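Local coordinates for peptidoglycan-recognition protein SA (Drosophila melanogaster, PDB 1SXR) that recognises peptidoglycan of Gram-positive bacteria and activates the Toll pathway of innate immunity, at residues G139-S142 and E143-L147. Numbering follows the deposited sequence.
Sequences GELS and EDYAL
Ser142 O accepts the hydrogen bond that closes a tight turn, from Tyr145 N at 3.2 Å. The N-H...O angle of 144° shows a bent bond, and the donor, 69° out of the carbonyl plane, is not on a lone pair. The same oxygen lies at the edge of the Tyr145 ring, in its plane and 3.3 Å from CD2. With CG set between its own backbone N and carbonyl carbon (chi1 70°), the tyrosine ring stands to one side of the turn, where its CD2 comes within 4.3 Å of Leu141 CB and Leu141 CD1 sits over one ring face. On the turn's other flank Ser142 OG lies 3.2 Å from Tyr145 N, at an angle too poor for a hydrogen bond, and 3.5 Å from Asp144 OD1. Ser142 to Tyr145 form a type I beta turn, a corner linking the short strand 141-142 to strand 145-149, which lies at an edge of the mixed central sheet of this amidase-type fold and runs parallel to its neighbour, strand 35-42. Leu141 and Tyr145 both touch Leu132 and Val38, packing between helix 122-137 and strand 35-42. The Tyr145 ring also stacks with His172, whose ND1 is hydrogen-bonded to Tyr145 O. At the exposed tip Glu143 sets out away from strand 141-142 at its CA to CB bond, its chain extended beyond CG, and its side chain touches Val136 of helix 122-137.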
ATOM      1  N   GLY A 139      -5.538 -16.102  -3.507  1.00 16.63           N
ATOM      2  CA  GLY A 139      -6.446 -15.722  -4.574  1.00 16.01           C
ATOM      3  C   GLY A 139      -6.779 -14.246  -4.575  1.00 16.03           C
ATOM      4  O   GLY A 139      -7.658 -13.822  -5.314  1.00 16.73           O
ATOM      5  N   GLU A 140      -6.086 -13.478  -3.733  1.00 15.12           N
ATOM      6  CA  GLU A 140      -6.286 -12.014  -3.710  1.00 14.62           C
ATOM      7  C   GLU A 140      -5.645 -11.326  -4.920  1.00 14.82           C
ATOM      8  O   GLU A 140      -6.187 -10.324  -5.437  1.00 15.15           O
ATOM      9  CB  GLU A 140      -5.712 -11.409  -2.421  1.00 14.58           C
ATOM     10  CG  GLU A 140      -6.252 -11.956  -1.103  1.00 16.46           C
ATOM     11  CD  GLU A 140      -7.700 -11.586  -0.831  1.00 18.48           C
ATOM     12  OE1 GLU A 140      -8.279 -10.729  -1.541  1.00 16.58           O
ATOM     13  OE2 GLU A 140      -8.263 -12.168   0.130  1.00 21.39           O
ATOM     14  N   LEU A 141      -4.489 -11.843  -5.360  1.00 13.84           N
ATOM     15  CA  LEU A 141      -3.747 -11.337  -6.506  1.00 14.12           C
ATOM     16  C   LEU A 141      -3.654 -12.399  -7.602  1.00 15.09           C
ATOM     17  O   LEU A 141      -3.557 -13.590  -7.287  1.00 16.21           O
ATOM     18  CB  LEU A 141      -2.319 -10.959  -6.089  1.00 14.52           C
ATOM     19  CG  LEU A 141      -2.185  -9.833  -5.061  1.00 12.69           C
ATOM     20  CD1 LEU A 141      -0.719  -9.536  -4.726  1.00 13.08           C
ATOM     21  CD2 LEU A 141      -2.889  -8.580  -5.564  1.00 13.37           C
ATOM     22  N   SER A 142      -3.667 -11.989  -8.859  1.00 15.47           N
ATOM     23  CA  SER A 142      -3.494 -12.971  -9.927  1.00 17.18           C
ATOM     24  C   SER A 142      -2.069 -13.518  -9.875  1.00 18.13           C
ATOM     25  O   SER A 142      -1.144 -12.859  -9.383  1.00 17.79           O
ATOM     26  CB  SER A 142      -3.794 -12.371 -11.291  1.00 17.46           C
ATOM     27  OG  SER A 142      -2.968 -11.259 -11.564  1.00 19.69           O
ATOM     28  N   GLU A 143      -1.881 -14.738 -10.376  1.00 19.37           N
ATOM     29  CA  GLU A 143      -0.536 -15.306 -10.371  1.00 19.61           C
ATOM     30  C   GLU A 143       0.431 -14.475 -11.239  1.00 19.52           C
ATOM     31  O   GLU A 143       1.638 -14.480 -10.987  1.00 20.46           O
ATOM     32  CB  GLU A 143      -0.574 -16.785 -10.804  1.00 19.88           C
ATOM     33  CG  GLU A 143      -1.232 -17.723  -9.783  1.00 21.17           C
ATOM     34  CD  GLU A 143      -0.830 -19.189  -9.954  0.50 20.04           C
ATOM     35  OE1 GLU A 143      -0.627 -19.616 -11.104  0.50 19.81           O
ATOM     36  OE2 GLU A 143      -0.717 -19.914  -8.930  0.50 19.25           O
ATOM     37  N   ASP A 144      -0.087 -13.761 -12.241  1.00 19.98           N
ATOM     38  CA  ASP A 144       0.755 -12.922 -13.089  1.00 19.60           C
ATOM     39  C   ASP A 144       0.530 -11.421 -12.887  1.00 19.06           C
ATOM     40  O   ASP A 144       0.610 -10.640 -13.843  1.00 18.34           O
ATOM     41  CB  ASP A 144       0.592 -13.275 -14.576  1.00 21.43           C
ATOM     42  CG  ASP A 144      -0.850 -13.200 -15.047  0.50 21.00           C
ATOM     43  OD1 ASP A 144      -1.779 -13.226 -14.209  0.50 23.78           O
ATOM     44  OD2 ASP A 144      -1.148 -13.110 -16.254  0.50 24.34           O
ATOM     45  N   TYR A 145       0.272 -11.022 -11.639  1.00 18.15           N
ATOM     46  CA  TYR A 145       0.007  -9.613 -11.341  1.00 17.60           C
ATOM     47  C   TYR A 145       1.141  -8.720 -11.809  1.00 17.14           C
ATOM     48  O   TYR A 145       2.298  -9.152 -11.874  1.00 18.02           O
ATOM     49  CB  TYR A 145      -0.238  -9.396  -9.839  1.00 16.86           C
ATOM     50  CG  TYR A 145       0.977  -9.567  -8.976  1.00 16.18           C
ATOM     51  CD1 TYR A 145       1.833  -8.501  -8.730  1.00 15.96           C
ATOM     52  CD2 TYR A 145       1.289 -10.797  -8.413  1.00 16.23           C
ATOM     53  CE1 TYR A 145       2.958  -8.652  -7.934  1.00 16.52           C
ATOM     54  CE2 TYR A 145       2.405 -10.956  -7.615  1.00 16.20           C
ATOM     55  CZ  TYR A 145       3.244  -9.892  -7.388  1.00 16.76           C
ATOM     56  OH  TYR A 145       4.371 -10.074  -6.608  1.00 18.21           O
ATOM     57  N   ALA A 146       0.797  -7.473 -12.132  1.00 16.13           N
ATOM     58  CA  ALA A 146       1.791  -6.444 -12.473  1.00 16.29           C
ATOM     59  C   ALA A 146       2.094  -5.593 -11.238  1.00 16.31           C
ATOM     60  O   ALA A 146       1.165  -5.167 -10.554  1.00 17.15           O
ATOM     61  CB  ALA A 146       1.285  -5.560 -13.579  1.00 16.15           C
ATOM     62  N   LEU A 147       3.378  -5.362 -10.988  1.00 15.67           N
ATOM     63  CA  LEU A 147       3.849  -4.495  -9.902  1.00 15.07           C
ATOM     64  C   LEU A 147       4.275  -3.157 -10.489  1.00 15.38           C
ATOM     65  O   LEU A 147       5.107  -3.101 -11.408  1.00 14.84           O
ATOM     66  CB  LEU A 147       5.047  -5.153  -9.199  1.00 14.77           C
ATOM     67  CG  LEU A 147       5.648  -4.370  -8.022  1.00 14.34           C
ATOM     68  CD1 LEU A 147       4.736  -4.571  -6.825  1.00 16.57           C
ATOM     69  CD2 LEU A 147       7.063  -4.836  -7.694  1.00 17.24           C
TER